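Side-chain contact in phosphoheptose isomerase (Neisseria gonorrhoeae, PDB 5I01), which probably interconverts sedoheptulose 7-phosphate and D-glycero-D-manno-heptose 7-phosphate, the opening step of heptose synthesis, as a zinc-dependent homotetramer: residues E37-C42 with G47-C52. The protein carries 1 engineered substitution. Sequence-based numbering, arbitrary orientation.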
loop_
_atom_site.group_PDB
_atom_site.type_symbol
_atom_site.label_atom_id
_atom_site.label_comp_id
_atom_site.label_asym_id
_atom_site.label_seq_id
_atom_site.Cartn_x
_atom_site.Cartn_y
_atom_site.Cartn_z
ATOM N N GLU A 37 -10.647 17.714 20.202
ATOM C CA GLU A 37 -12.013 18.252 20.308
ATOM C C GLU A 37 -12.630 18.430 18.926
ATOM O O GLU A 37 -13.769 18.025 18.697
ATOM C CB GLU A 37 -12.032 19.588 21.084
ATOM C CG GLU A 37 -11.923 19.420 22.603
ATOM C CD GLU A 37 -11.772 20.730 23.390
ATOM O OE1 GLU A 37 -11.438 21.787 22.799
ATOM O OE2 GLU A 37 -11.980 20.696 24.629
ATOM N N LEU A 38 -11.859 19.015 18.010
ATOM C CA LEU A 38 -12.287 19.187 16.619
ATOM C C LEU A 38 -12.614 17.865 15.903
ATOM O O LEU A 38 -13.575 17.797 15.139
ATOM C CB LEU A 38 -11.218 19.948 15.830
ATOM C CG LEU A 38 -11.520 20.201 14.352
ATOM C CD1 LEU A 38 -12.878 20.869 14.177
ATOM C CD2 LEU A 38 -10.415 21.041 13.734
ATOM N N MET A 39 -11.811 16.832 16.140
ATOM C CA MET A 39 -12.076 15.504 15.568
ATOM C C MET A 39 -13.323 14.826 16.180
ATOM O O MET A 39 -14.056 14.145 15.469
ATOM C CB MET A 39 -10.837 14.594 15.683
ATOM C CG MET A 39 -9.720 14.948 14.709
ATOM S SD MET A 39 -8.346 13.772 14.698
ATOM C CE MET A 39 -7.659 14.120 16.304
ATOM N N LEU A 40 -13.554 15.020 17.481
ATOM C CA LEU A 40 -14.775 14.543 18.158
ATOM C C LEU A 40 -16.053 15.190 17.635
ATOM O O LEU A 40 -17.065 14.514 17.479
ATOM C CB LEU A 40 -14.699 14.805 19.661
ATOM C CG LEU A 40 -13.742 13.919 20.450
ATOM C CD1 LEU A 40 -13.353 14.616 21.754
ATOM C CD2 LEU A 40 -14.347 12.537 20.693
ATOM N N GLN A 41 -16.005 16.501 17.410
ATOM C CA GLN A 41 -17.117 17.261 16.817
ATOM C C GLN A 41 -17.442 16.747 15.407
ATOM O O GLN A 41 -18.612 16.531 15.067
ATOM C CB GLN A 41 -16.750 18.752 16.768
ATOM C CG GLN A 41 -17.809 19.699 16.213
ATOM C CD GLN A 41 -17.246 21.084 15.875
ATOM O OE1 GLN A 41 -16.265 21.219 15.122
ATOM N NE2 GLN A 41 -17.874 22.123 16.419
ATOM N N CYS A 42 -16.398 16.564 14.600
ATOM C CA CYS A 42 -16.538 16.066 13.229
ATOM C C CYS A 42 -17.140 14.665 13.172
ATOM O O CYS A 42 -18.071 14.428 12.409
ATOM C CB CYS A 42 -15.183 16.086 12.517
ATOM S SG CYS A 42 -15.063 15.014 11.071
ATOM N N GLY A 47 -19.141 12.944 10.282
ATOM C CA GLY A 47 -18.045 13.324 9.386
ATOM C C GLY A 47 -16.934 12.281 9.391
ATOM O O GLY A 47 -17.002 11.267 10.122
ATOM N N LYS A 48 -15.910 12.533 8.572
ATOM C CA LYS A 48 -14.718 11.685 8.516
ATOM C C LYS A 48 -13.429 12.502 8.531
ATOM O O LYS A 48 -13.441 13.693 8.247
ATOM C CB LYS A 48 -14.773 10.742 7.305
ATOM C CG LYS A 48 -14.836 11.399 5.939
ATOM C CD LYS A 48 -15.168 10.348 4.874
ATOM C CE LYS A 48 -15.297 10.935 3.484
ATOM N NZ LYS A 48 -16.313 12.023 3.413
ATOM N N ILE A 49 -12.330 11.840 8.901
ATOM C CA ILE A 49 -11.002 12.441 8.920
ATOM C C ILE A 49 -10.146 11.851 7.799
ATOM O O ILE A 49 -9.992 10.642 7.711
ATOM C CB ILE A 49 -10.280 12.226 10.276
ATOM C CG1 ILE A 49 -11.150 12.730 11.440
ATOM C CG2 ILE A 49 -8.932 12.940 10.289
ATOM C CD1 ILE A 49 -11.825 11.635 12.217
ATOM N N LEU A 50 -9.590 12.721 6.956
ATOM C CA LEU A 50 -8.596 12.345 5.956
ATOM C C LEU A 50 -7.211 12.714 6.480
ATOM O O LEU A 50 -7.045 13.791 7.051
ATOM C CB LEU A 50 -8.868 13.073 4.646
ATOM C CG LEU A 50 -10.307 13.012 4.134
ATOM C CD1 LEU A 50 -10.391 13.712 2.781
ATOM C CD2 LEU A 50 -10.796 11.574 4.028
ATOM N N ALA A 51 -6.230 11.826 6.295
ATOM C CA ALA A 51 -4.845 12.083 6.709
ATOM C C ALA A 51 -3.916 11.977 5.514
ATOM O O ALA A 51 -4.128 11.133 4.643
ATOM C CB ALA A 51 -4.422 11.108 7.787
ATOM N N CYS A 52 -2.902 12.839 5.461
ATOM C CA CYS A 52 -1.869 12.736 4.435
ATOM C C CYS A 52 -0.501 13.271 4.889
ATOM O O CYS A 52 -0.405 14.054 5.844
ATOM C CB CYS A 52 -2.312 13.456 3.166
ATOM S SG CYS A 52 -2.252 15.253 3.279
#
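The peptide plane joining Gly-47 to Lys-48 has the sulfur of Cys-42 on one face: SG sits almost squarely above Lys-48 N, at 3.6 Å. The next plane along, between Lys-48 and Ile-49, also meets that sulfur from above, with SG 3.5 Å from Lys-48 O and well off the plane of that carbonyl, so this is packing over a flat surface. Cys-42 reaches there because SG is anti to its own backbone N (chi1 160°), which carries the sulfur out from the helix and over the incoming chain.

The polar tie is between backbones: Gly-47 N donates to Cys-42 O at 2.8 Å. The bond is bent, with an N-H...O angle of 140°. It spans five residues and ties the last turn of helix 29-44 to the residues that lead into strand 49-52.

One turn back, Met-39 comes alongside Ile-49, CG to CG1 at 4.2 Å, in plain apolar contact. Phe-64 of helix 56-69 touches both side chains, while Met-187 and Ile-191 of helix 173-193 pack on Met-39. Lys-48 leaves in the other direction, its NZ held by a salt bridge to Asp-116 and a hydrogen bond to Leu-111 O.

The whole is a helix–turn–strand unit of the SIS domain, an alpha-beta-alpha sandwich: helix 29-44 turns back and feeds strand 49-52 into the parallel sheet between strands 81-83 and 117-122, and the strand leads to Asn-54, Gly-55 and Gly-56, at the start of helix 56-69, which probably bind the sugar phosphate substrate.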